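Local atomic coordinates of hypothetical multiheme protein (PDB entry 4QO5), a protein that is of unknown physiological role but, as a membrane-associated octaheme cytochrome c, probably carries electrons through its hemes. Residues 91-96 against 100-105; 119-124 against 201-206; 477-482 against 494-499. One frame throughout, in Å; residues are numbered along the deposited sequence.

Contact 1: 91-96 against 100-105. With HEC (heme c), chain B.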
# COMPACT_ATOMS: atom_id res chain seq x y z
N PRO A 91 1.53 -35.92 -19.08
CA PRO A 91 2.51 -36.74 -18.34
C PRO A 91 2.16 -36.87 -16.86
O PRO A 91 2.65 -37.80 -16.21
CB PRO A 91 3.81 -35.95 -18.50
CG PRO A 91 3.62 -35.17 -19.78
CD PRO A 91 2.17 -34.79 -19.77
N ASP A 92 1.36 -35.95 -16.33
CA ASP A 92 0.93 -36.04 -14.93
C ASP A 92 -0.40 -36.77 -14.79
O ASP A 92 -1.05 -36.70 -13.74
CB ASP A 92 0.91 -34.67 -14.23
CG ASP A 92 0.05 -33.63 -14.94
OD1 ASP A 92 -0.18 -33.75 -16.16
OD2 ASP A 92 -0.37 -32.65 -14.26
N THR A 93 -0.79 -37.51 -15.83
CA THR A 93 -1.97 -38.36 -15.72
C THR A 93 -1.68 -39.53 -14.78
O THR A 93 -0.69 -40.25 -14.95
CB THR A 93 -2.42 -38.89 -17.09
OG1 THR A 93 -3.00 -37.81 -17.82
CG2 THR A 93 -3.45 -39.99 -16.93
N ILE A 94 -2.55 -39.73 -13.79
CA ILE A 94 -2.40 -40.84 -12.87
C ILE A 94 -3.72 -41.56 -12.67
O ILE A 94 -4.78 -40.98 -12.87
CB ILE A 94 -1.92 -40.38 -11.48
CG1 ILE A 94 -2.86 -39.31 -10.93
CG2 ILE A 94 -0.49 -39.86 -11.57
CD1 ILE A 94 -2.62 -39.00 -9.46
N ASP A 95 -3.67 -42.83 -12.29
CA ASP A 95 -4.89 -43.50 -11.88
C ASP A 95 -5.35 -42.92 -10.55
O ASP A 95 -4.53 -42.63 -9.66
CB ASP A 95 -4.70 -45.01 -11.77
CG ASP A 95 -6.02 -45.75 -11.73
OD1 ASP A 95 -6.62 -45.94 -12.81
OD2 ASP A 95 -6.47 -46.11 -10.62
N HIS A 96 -6.65 -42.74 -10.41
CA HIS A 96 -7.21 -42.05 -9.25
C HIS A 96 -8.62 -42.56 -9.06
O HIS A 96 -9.54 -42.10 -9.74
CB HIS A 96 -7.22 -40.55 -9.51
CG HIS A 96 -7.54 -39.73 -8.30
ND1 HIS A 96 -6.70 -39.67 -7.20
CD2 HIS A 96 -8.59 -38.94 -8.02
CE1 HIS A 96 -7.23 -38.88 -6.29
NE2 HIS A 96 -8.38 -38.42 -6.76
N LYS A 100 -8.69 -41.77 -14.92
CA LYS A 100 -7.38 -41.30 -15.35
C LYS A 100 -7.38 -39.78 -15.34
O LYS A 100 -7.91 -39.14 -16.25
CB LYS A 100 -7.05 -41.81 -16.75
CG LYS A 100 -6.81 -43.31 -16.81
CD LYS A 100 -6.68 -43.79 -18.26
CE LYS A 100 -7.97 -44.42 -18.75
NZ LYS A 100 -7.83 -45.88 -19.01
N ILE A 101 -6.80 -39.18 -14.30
CA ILE A 101 -6.88 -37.72 -14.17
C ILE A 101 -5.50 -37.08 -14.05
O ILE A 101 -4.54 -37.74 -13.67
CB ILE A 101 -7.76 -37.30 -12.97
CG1 ILE A 101 -7.12 -37.76 -11.66
CG2 ILE A 101 -9.17 -37.87 -13.10
CD1 ILE A 101 -6.61 -36.63 -10.80
N HIS A 102 -5.42 -35.80 -14.38
CA HIS A 102 -4.18 -35.05 -14.21
C HIS A 102 -4.49 -33.80 -13.41
O HIS A 102 -5.52 -33.16 -13.65
CB HIS A 102 -3.54 -34.69 -15.56
CG HIS A 102 -4.43 -33.88 -16.46
ND1 HIS A 102 -5.44 -34.44 -17.21
CD2 HIS A 102 -4.46 -32.55 -16.74
CE1 HIS A 102 -6.05 -33.50 -17.91
NE2 HIS A 102 -5.49 -32.33 -17.62
N PRO A 103 -3.62 -33.44 -12.46
CA PRO A 103 -3.92 -32.29 -11.60
C PRO A 103 -3.79 -30.96 -12.32
O PRO A 103 -4.60 -30.08 -12.07
CB PRO A 103 -2.86 -32.39 -10.50
CG PRO A 103 -2.54 -33.87 -10.43
CD PRO A 103 -2.55 -34.29 -11.89
N ILE A 104 -2.79 -30.80 -13.19
CA ILE A 104 -2.58 -29.50 -13.81
C ILE A 104 -3.37 -29.41 -15.10
O ILE A 104 -2.96 -29.96 -16.13
CB ILE A 104 -1.09 -29.17 -14.05
CG1 ILE A 104 -0.32 -29.17 -12.73
CG2 ILE A 104 -0.95 -27.79 -14.72
CD1 ILE A 104 1.19 -28.97 -12.91
N VAL A 105 -4.52 -28.75 -15.01
CA VAL A 105 -5.34 -28.50 -16.18
C VAL A 105 -4.75 -27.31 -16.95
O VAL A 105 -4.52 -26.24 -16.38
CB VAL A 105 -6.82 -28.26 -15.77
CG1 VAL A 105 -7.67 -27.86 -16.97
CG2 VAL A 105 -7.39 -29.50 -15.08
FE HEC B . -9.66 -36.86 -5.93
CHA HEC B . -6.62 -35.72 -4.83
CHB HEC B . -9.57 -34.73 -8.55
CHC HEC B . -12.17 -38.61 -7.38
CHD HEC B . -10.25 -38.43 -2.97
NA HEC B . -8.34 -35.45 -6.54
C1A HEC B . -7.08 -35.25 -6.04
C2A HEC B . -6.36 -34.42 -6.98
C3A HEC B . -7.16 -34.15 -8.01
C4A HEC B . -8.44 -34.79 -7.75
CMA HEC B . -6.84 -33.29 -9.26
CAA HEC B . -4.89 -33.97 -6.82
CBA HEC B . -4.04 -35.20 -7.13
CGA HEC B . -2.57 -34.89 -7.23
O1A HEC B . -2.13 -33.77 -6.84
O2A HEC B . -1.83 -35.77 -7.72
NB HEC B . -10.71 -36.64 -7.59
C1B HEC B . -10.45 -35.76 -8.63
C2B HEC B . -11.22 -36.13 -9.77
C3B HEC B . -11.89 -37.24 -9.43
C4B HEC B . -11.62 -37.55 -8.06
CMB HEC B . -11.13 -35.34 -11.11
CAB HEC B . -12.83 -38.18 -10.21
CBB HEC B . -12.54 -38.29 -11.72
NC HEC B . -11.01 -38.22 -5.28
C1C HEC B . -11.89 -38.91 -6.07
C2C HEC B . -12.63 -39.85 -5.24
C3C HEC B . -11.92 -39.97 -4.10
C4C HEC B . -11.00 -38.84 -4.05
CMC HEC B . -13.47 -40.94 -5.93
CAC HEC B . -12.15 -40.94 -2.89
CBC HEC B . -12.56 -42.40 -3.12
ND HEC B . -8.60 -37.04 -4.18
C1D HEC B . -9.08 -37.71 -3.05
C2D HEC B . -8.15 -37.52 -1.97
C3D HEC B . -7.01 -36.68 -2.54
C4D HEC B . -7.38 -36.43 -3.92
CMD HEC B . -8.28 -38.06 -0.52
CAD HEC B . -5.76 -36.18 -1.81
CBD HEC B . -6.18 -35.16 -0.76
CGD HEC B . -4.98 -34.65 -0.01
O1D HEC B . -5.17 -34.00 1.05
O2D HEC B . -3.82 -34.88 -0.45
O HOH W 1 -0.79 -31.35 -17.27
O HOH W 2 -5.96 -37.21 -17.50

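Contact 2: 119-124 against 201-206. With HEC (heme c), chain I.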
# COMPACT_ATOMS: atom_id res chain seq x y z
N GLU A 119 -6.03 -19.47 -28.43
CA GLU A 119 -5.34 -18.97 -29.62
C GLU A 119 -4.78 -17.57 -29.40
O GLU A 119 -3.63 -17.29 -29.76
CB GLU A 119 -6.27 -18.97 -30.85
CG GLU A 119 -6.70 -20.35 -31.33
CD GLU A 119 -5.61 -21.12 -32.05
OE1 GLU A 119 -4.54 -20.54 -32.32
OE2 GLU A 119 -5.83 -22.32 -32.34
N GLN A 120 -5.59 -16.69 -28.82
CA GLN A 120 -5.14 -15.34 -28.53
C GLN A 120 -4.01 -15.31 -27.52
O GLN A 120 -2.96 -14.69 -27.76
CB GLN A 120 -6.30 -14.48 -28.05
CG GLN A 120 -7.27 -14.15 -29.17
CD GLN A 120 -8.49 -13.42 -28.66
OE1 GLN A 120 -8.61 -13.15 -27.45
NE2 GLN A 120 -9.42 -13.12 -29.55
N TYR A 121 -4.20 -16.01 -26.40
CA TYR A 121 -3.21 -16.03 -25.35
C TYR A 121 -1.87 -16.55 -25.81
O TYR A 121 -0.83 -16.01 -25.45
CB TYR A 121 -3.71 -16.84 -24.16
CG TYR A 121 -2.90 -16.59 -22.92
CD1 TYR A 121 -3.03 -15.41 -22.22
CD2 TYR A 121 -1.97 -17.52 -22.48
CE1 TYR A 121 -2.30 -15.17 -21.10
CE2 TYR A 121 -1.22 -17.29 -21.35
CZ TYR A 121 -1.39 -16.10 -20.67
OH TYR A 121 -0.66 -15.84 -19.54
N SER A 122 -1.90 -17.61 -26.63
CA SER A 122 -0.68 -18.31 -27.01
C SER A 122 0.26 -17.47 -27.86
O SER A 122 1.45 -17.74 -27.92
CB SER A 122 -1.03 -19.61 -27.74
OG SER A 122 -1.58 -19.32 -29.01
N LYS A 123 -0.29 -16.43 -28.51
CA LYS A 123 0.51 -15.47 -29.28
C LYS A 123 1.10 -14.35 -28.42
O LYS A 123 1.96 -13.60 -28.87
CB LYS A 123 -0.35 -14.82 -30.36
CG LYS A 123 -0.75 -15.74 -31.50
CD LYS A 123 -1.87 -15.09 -32.30
CE LYS A 123 -1.63 -15.16 -33.79
NZ LYS A 123 -2.35 -14.05 -34.50
N SER A 124 0.61 -14.22 -27.20
CA SER A 124 0.92 -13.06 -26.37
C SER A 124 2.27 -13.17 -25.66
O SER A 124 2.79 -14.26 -25.42
CB SER A 124 -0.19 -12.82 -25.34
OG SER A 124 -0.13 -13.78 -24.29
N HIS A 201 1.66 -20.28 -10.66
CA HIS A 201 0.63 -19.80 -11.58
C HIS A 201 1.03 -18.51 -12.29
O HIS A 201 0.21 -17.64 -12.51
CB HIS A 201 -0.71 -19.68 -10.85
CG HIS A 201 -1.09 -20.94 -10.13
ND1 HIS A 201 -0.63 -21.21 -8.86
CD2 HIS A 201 -1.80 -22.02 -10.52
CE1 HIS A 201 -1.06 -22.41 -8.49
NE2 HIS A 201 -1.78 -22.92 -9.48
N GLY A 202 2.32 -18.40 -12.63
CA GLY A 202 2.79 -17.27 -13.40
C GLY A 202 2.28 -17.36 -14.83
O GLY A 202 1.96 -18.44 -15.32
N VAL A 203 2.19 -16.22 -15.52
CA VAL A 203 1.51 -16.18 -16.81
C VAL A 203 2.15 -17.02 -17.90
O VAL A 203 1.45 -17.47 -18.80
CB VAL A 203 1.32 -14.74 -17.30
CG1 VAL A 203 0.37 -14.01 -16.37
CG2 VAL A 203 2.68 -14.04 -17.37
N GLY A 204 3.47 -17.21 -17.85
CA GLY A 204 4.17 -18.00 -18.84
C GLY A 204 4.57 -19.39 -18.36
O GLY A 204 5.55 -19.95 -18.83
N ARG A 205 3.81 -19.95 -17.41
CA ARG A 205 4.14 -21.28 -16.87
C ARG A 205 4.26 -22.31 -18.00
O ARG A 205 3.40 -22.37 -18.89
CB ARG A 205 3.09 -21.74 -15.88
CG ARG A 205 3.44 -23.10 -15.19
CD ARG A 205 2.32 -23.46 -14.24
NE ARG A 205 1.15 -23.91 -14.98
CZ ARG A 205 -0.11 -23.79 -14.56
NH1 ARG A 205 -0.40 -23.20 -13.38
NH2 ARG A 205 -1.09 -24.25 -15.31
N VAL A 206 5.33 -23.10 -17.98
CA VAL A 206 5.51 -24.14 -19.01
C VAL A 206 4.95 -25.45 -18.47
O VAL A 206 5.53 -26.07 -17.58
CB VAL A 206 7.00 -24.29 -19.40
CG1 VAL A 206 7.16 -25.30 -20.54
CG2 VAL A 206 7.58 -22.92 -19.78
FE HEC I . -4.31 -21.72 -1.00
CHA HEC I . -3.95 -20.42 -4.13
CHB HEC I . -0.96 -22.59 -0.98
CHC HEC I . -4.51 -22.62 2.28
CHD HEC I . -7.67 -21.61 -1.24
NA HEC I . -2.77 -21.52 -2.28
C1A HEC I . -2.82 -20.93 -3.55
C2A HEC I . -1.49 -20.93 -4.12
C3A HEC I . -0.69 -21.55 -3.25
C4A HEC I . -1.46 -21.92 -2.09
CMA HEC I . 0.82 -21.79 -3.41
CAA HEC I . -1.07 -20.38 -5.52
CBA HEC I . -0.59 -18.92 -5.37
CGA HEC I . 0.19 -18.43 -6.57
O1A HEC I . 0.53 -19.25 -7.45
O2A HEC I . 0.48 -17.20 -6.64
NB HEC I . -3.01 -22.50 0.38
C1B HEC I . -1.64 -22.65 0.21
C2B HEC I . -1.02 -22.88 1.48
C3B HEC I . -2.01 -22.86 2.40
C4B HEC I . -3.26 -22.65 1.71
CMB HEC I . 0.51 -23.05 1.59
CAB HEC I . -1.97 -22.92 3.96
CBB HEC I . -0.62 -22.61 4.65
NC HEC I . -5.76 -22.07 0.23
C1C HEC I . -5.67 -22.38 1.58
C2C HEC I . -7.00 -22.57 2.12
C3C HEC I . -7.82 -22.07 1.19
C4C HEC I . -7.09 -21.91 -0.04
CMC HEC I . -7.19 -22.68 3.66
CAC HEC I . -9.34 -21.81 1.10
CBC HEC I . -10.04 -21.38 2.40
ND HEC I . -5.60 -21.13 -2.44
C1D HEC I . -6.98 -21.21 -2.34
C2D HEC I . -7.60 -20.78 -3.57
C3D HEC I . -6.43 -20.41 -4.45
C4D HEC I . -5.24 -20.65 -3.69
CMD HEC I . -9.10 -20.71 -3.89
CAD HEC I . -6.51 -19.87 -5.89
CBD HEC I . -6.14 -21.03 -6.82
CGD HEC I . -5.51 -20.49 -8.09
O1D HEC I . -4.29 -20.18 -8.06
O2D HEC I . -6.20 -20.39 -9.13

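Contact 3: 477-482 against 494-499. With HEC (heme c), chain E.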
# COMPACT_ATOMS: atom_id res chain seq x y z
N SER A 477 11.85 5.44 -14.07
CA SER A 477 11.34 5.83 -15.39
C SER A 477 10.05 5.07 -15.64
O SER A 477 9.08 5.64 -16.12
CB SER A 477 12.35 5.56 -16.51
OG SER A 477 13.50 6.37 -16.36
N ASN A 478 10.04 3.78 -15.30
CA ASN A 478 8.82 2.99 -15.45
C ASN A 478 7.64 3.58 -14.67
O ASN A 478 6.54 3.70 -15.20
CB ASN A 478 9.04 1.55 -14.99
CG ASN A 478 9.79 0.72 -16.01
OD1 ASN A 478 10.09 1.18 -17.12
ND2 ASN A 478 10.10 -0.51 -15.64
N SER A 479 7.88 3.93 -13.42
CA SER A 479 6.81 4.47 -12.59
C SER A 479 6.27 5.78 -13.16
O SER A 479 5.06 6.02 -13.16
CB SER A 479 7.27 4.67 -11.15
OG SER A 479 7.42 3.41 -10.50
N ILE A 480 7.17 6.61 -13.65
CA ILE A 480 6.76 7.90 -14.22
C ILE A 480 5.87 7.70 -15.44
O ILE A 480 4.83 8.36 -15.59
CB ILE A 480 7.99 8.76 -14.60
CG1 ILE A 480 8.70 9.22 -13.33
CG2 ILE A 480 7.56 9.99 -15.43
CD1 ILE A 480 10.12 9.70 -13.57
N ARG A 481 6.26 6.77 -16.31
CA ARG A 481 5.50 6.47 -17.50
C ARG A 481 4.16 5.82 -17.13
O ARG A 481 3.13 6.21 -17.66
CB ARG A 481 6.31 5.57 -18.44
CG ARG A 481 7.53 6.29 -19.02
CD ARG A 481 8.24 5.41 -20.05
NE ARG A 481 9.00 4.31 -19.45
CZ ARG A 481 10.33 4.27 -19.38
NH1 ARG A 481 11.05 5.27 -19.85
NH2 ARG A 481 10.93 3.23 -18.83
N TYR A 482 4.18 4.87 -16.20
CA TYR A 482 2.94 4.23 -15.75
C TYR A 482 1.96 5.25 -15.16
O TYR A 482 0.75 5.19 -15.42
CB TYR A 482 3.25 3.20 -14.65
CG TYR A 482 3.57 1.80 -15.12
CD1 TYR A 482 4.43 1.56 -16.19
CD2 TYR A 482 3.02 0.71 -14.47
CE1 TYR A 482 4.73 0.25 -16.59
CE2 TYR A 482 3.31 -0.59 -14.86
CZ TYR A 482 4.16 -0.82 -15.92
OH TYR A 482 4.43 -2.13 -16.28
N PHE A 494 7.22 11.55 -5.55
CA PHE A 494 8.14 11.25 -4.45
C PHE A 494 8.28 9.77 -4.15
O PHE A 494 9.35 9.32 -3.73
CB PHE A 494 7.70 11.96 -3.17
CG PHE A 494 7.80 13.46 -3.23
CD1 PHE A 494 9.04 14.08 -3.39
CD2 PHE A 494 6.67 14.23 -3.08
CE1 PHE A 494 9.12 15.48 -3.42
CE2 PHE A 494 6.75 15.60 -3.12
CZ PHE A 494 7.98 16.23 -3.28
N LYS A 495 7.20 9.02 -4.34
CA LYS A 495 7.21 7.60 -4.02
C LYS A 495 8.19 6.83 -4.92
O LYS A 495 9.01 6.06 -4.44
CB LYS A 495 5.78 7.03 -4.11
CG LYS A 495 5.66 5.54 -3.81
CD LYS A 495 6.26 5.20 -2.44
CE LYS A 495 5.90 3.80 -2.01
NZ LYS A 495 4.65 3.79 -1.21
N ARG A 496 8.13 7.07 -6.22
CA ARG A 496 8.93 6.24 -7.14
C ARG A 496 9.13 6.98 -8.47
O ARG A 496 9.46 6.38 -9.47
CB ARG A 496 8.22 4.91 -7.39
CG ARG A 496 9.15 3.73 -7.68
CD ARG A 496 9.94 3.32 -6.42
NE ARG A 496 9.08 2.68 -5.42
CZ ARG A 496 9.48 2.39 -4.19
NH1 ARG A 496 10.72 2.69 -3.81
NH2 ARG A 496 8.66 1.81 -3.33
N GLY A 497 8.93 8.29 -8.47
CA GLY A 497 8.87 9.04 -9.72
C GLY A 497 9.98 10.05 -9.92
O GLY A 497 11.14 9.75 -9.67
N TRP A 498 9.62 11.26 -10.39
CA TRP A 498 10.63 12.25 -10.78
C TRP A 498 11.63 12.57 -9.69
O TRP A 498 12.82 12.71 -9.96
CB TRP A 498 9.99 13.55 -11.31
CG TRP A 498 9.67 13.43 -12.77
CD1 TRP A 498 8.43 13.39 -13.34
CD2 TRP A 498 10.61 13.30 -13.84
NE1 TRP A 498 8.55 13.25 -14.71
CE2 TRP A 498 9.88 13.18 -15.03
CE3 TRP A 498 12.01 13.25 -13.90
CZ2 TRP A 498 10.49 13.03 -16.28
CZ3 TRP A 498 12.62 13.10 -15.14
CH2 TRP A 498 11.86 12.99 -16.31
N TYR A 499 11.15 12.69 -8.45
CA TYR A 499 12.04 13.01 -7.36
C TYR A 499 13.08 11.91 -7.20
O TYR A 499 14.28 12.18 -7.03
CB TYR A 499 11.27 13.25 -6.04
CG TYR A 499 12.22 13.34 -4.88
CD1 TYR A 499 12.83 14.55 -4.53
CD2 TYR A 499 12.56 12.20 -4.15
CE1 TYR A 499 13.73 14.61 -3.48
CE2 TYR A 499 13.45 12.25 -3.12
CZ TYR A 499 14.03 13.45 -2.79
OH TYR A 499 14.93 13.46 -1.74
FE HEC E . 3.14 18.92 -2.48
CHA HEC E . 2.12 20.69 0.34
CHB HEC E . 5.98 20.82 -2.56
CHC HEC E . 4.32 17.09 -5.15
CHD HEC E . 0.61 16.70 -2.06
NA HEC E . 3.91 20.42 -1.29
C1A HEC E . 3.29 21.09 -0.26
C2A HEC E . 4.09 22.25 0.08
C3A HEC E . 5.15 22.25 -0.73
C4A HEC E . 5.06 21.11 -1.59
CMA HEC E . 6.32 23.25 -0.80
CAA HEC E . 3.76 23.31 1.15
CBA HEC E . 3.18 24.49 0.37
CGA HEC E . 2.68 25.61 1.27
O1A HEC E . 3.29 26.71 1.25
O2A HEC E . 1.69 25.39 1.99
NB HEC E . 4.78 18.98 -3.61
C1B HEC E . 5.87 19.81 -3.47
C2B HEC E . 6.83 19.54 -4.51
C3B HEC E . 6.39 18.45 -5.17
C4B HEC E . 5.07 18.13 -4.67
CMB HEC E . 8.21 20.24 -4.60
CAB HEC E . 7.00 17.60 -6.30
CBB HEC E . 8.53 17.61 -6.54
NC HEC E . 2.65 17.22 -3.41
C1C HEC E . 3.16 16.66 -4.56
C2C HEC E . 2.21 15.70 -5.08
C3C HEC E . 1.32 15.55 -4.08
C4C HEC E . 1.50 16.55 -3.10
CMC HEC E . 2.56 14.75 -6.25
CAC HEC E . 0.12 14.65 -3.82
CBC HEC E . 0.52 13.16 -4.00
ND HEC E . 1.60 18.73 -1.09
C1D HEC E . 0.68 17.70 -1.11
C2D HEC E . -0.17 17.82 0.04
C3D HEC E . 0.31 19.05 0.80
C4D HEC E . 1.41 19.55 0.03
CMD HEC E . -1.33 16.89 0.43
CAD HEC E . -0.24 19.61 2.14
CBD HEC E . 0.29 18.71 3.24
CGD HEC E . 0.01 19.28 4.61
O1D HEC E . 0.08 18.51 5.59
O2D HEC E . -0.28 20.49 4.72
O HOH W 3 4.34 17.29 -0.99

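Contact 1: 91-96 against 100-105
The beta hairpin of strands 94-96 and 99-101 pairs Ile-94 with Ile-101 and carries an axial ligand of heme c. The two residues form an antiparallel hydrogen-bonded pair. Ile-94 N gives a nearly straight bond (169°) to Ile-101 O at 2.8 Å. Ile-101 N returns one to Ile-94 O at 3.1 Å. Both side chains lie on one face of the hairpin and reach the heme: Ile-94 CD1 near a propionate, Ile-101 CG2 near CBB. Ile-101 also packs on the ligand, with CG1 3.5 Å from His-96 CB. The imidazole hangs from a CG anti to the backbone N (chi1 -170°), which carries NE2 to the heme iron at 2.2 Å. His-27 binds the same iron, so the coordination is bis-histidine.

Beyond the strands, Asp-92 ties down the chain that follows. Its OD2 accepts from Ile-104 N at 3.2 Å, nearly along the C-O axis, and also bonds Tyr-195 OH. A water joins its other oxygen, OD1, to Ile-104 O. Both carboxylate oxygens of this buried residue are thus held, which should fix the rotation of the group. Pro-103 sits between the carboxylate and the heme: its CD lies against Asp-92, and CG lies 3.4 Å from the propionate carbon CGA. The His-102 ring stacks on His-90, and its NE2 bonds Asp-109 OD2. Thr-93 OG1 bonds Pro-87 O. His-102 ND1 lies 2.8 Å from a second water; this water donates to Thr-93 OG1 and Lys-100 O.

Contact 2: 119-124 against 201-206
One hydrogen bond carries the contact between helix 115-122 and the heme-lined loop: Tyr-121 OH donates to Val-203 O at 2.8 Å. The carbonyl oxygen lies at the ring edge. It is approached from the side, with a C=O...donor angle of 115° and the donor tilted from the carbonyl plane. Tyr-121 CG stands anti to the backbone N (chi1 -165°), which sends the ring across to the loop.

Van der Waals contact is slight: Val-203 CB lies 3.2 Å from the phenol oxygen Tyr-121 OH, and the two side chains cross at about a right angle.

Bonds within each segment shape the partners. Tyr-121 O takes two donors, Ser-124 OG at 2.6 Å and Ser-124 N at 2.9 Å. The serine OG also sits over one face of the tyrosine ring, toward its rim. On the other side, Gly-202 to Arg-205 form a type I beta turn, closed by Arg-205 N to Gly-202 O at 3.2 Å.

The loop also binds heme. His-201 ND1 donates to propionate O1A of heme c at 2.7 Å, while the other propionate's O1D lies over the centre of its ring. Its NE2 bonds Tyr-198 OH. With alanine in place of His-201, propionate O1A is likely to lose this donor, and Tyr-198 OH its imidazole partner. Arg-205 NH1 bonds a propionate of another heme.

The chemistry implies that the phenol adds one bond to a loop also held by backbone bonds to Cys-170 and His-171, and whose His-201 and Arg-205 donate to propionates of two different hemes.

Contact 3: 477-482 against 494-499
Beside Ser-479 and Ile-480, which meet 494-499, Asn-478 OD1 is gripped by two donors. Arg-481 NH2 reaches it at 2.8 Å, close to the guanidinium plane, and Gly-318 N bonds it too. Arg-481 is held further by Leu-316 O and Thr-430 OG1. These bonds tie this part of helix 464-485 to Leu-316, Gly-318 and helix 413-447.

Ser-479 and Ile-480 pack on the start of helix 498-520. Ile-480 enters the angle between Gly-497 and Trp-498. Its CG1 rests 3.6 Å from Gly-497 CA, at the N-cap position. CD1 stands over the indole face, 3.7 Å from the centroid of the five-membered ring and 12° off the ring normal. This is a CH-pi contact. With CG2 anti to the backbone N, that branch comes instead to Trp-498 NE1, at 3.5 Å. The indole N-H itself bonds Gln-426 OE1 of helix 413-447, which holds the ring while isoleucine lies on its face.

Ser-479 makes the second patch. Its OG lies 3.3 Å from Arg-496 CG, but its polar bond goes to Phe-475 O. Its CB lies 3.2 Å from Arg-496 O, a buried carbonyl oxygen with no partner in the model. Arg-496 turns its charged end away to a salt bridge with Asp-241, and Lys-495 makes one with Asp-241 of the third subunit. Phe-494 CZ reaches 3.3 Å from heme c atom C3B, in a heme hydrogen-bonded by Tyr-482 OH of the third subunit.

The contact belongs to two consecutive helices joined by a loop, the second starting right after Gly-497 at its N-cap position, packed on helix 413-447 and bordering the subunit interface.

How the contacts relate
Contacts 1 and 2 lie in the multiheme part of the chain, with centres 21 Å apart, and they touch: Ile-104 CG2 of contact 1 lies 3.6 Å from Arg-205 NH2 of contact 2. Contact 1 supplies an axial histidine to one heme. Contact 2 reaches propionates of others. Contact 3 belongs to the long C-terminal helices. Its centre is about 46 Å from that of contact 1, on the opposite side of the chain's centre, and about 29 Å from that of contact 2, with nearest atoms about 12 Å apart. It too meets a heme, whose iron carries a water at 2.5 Å. All three follow one another in series along the chain.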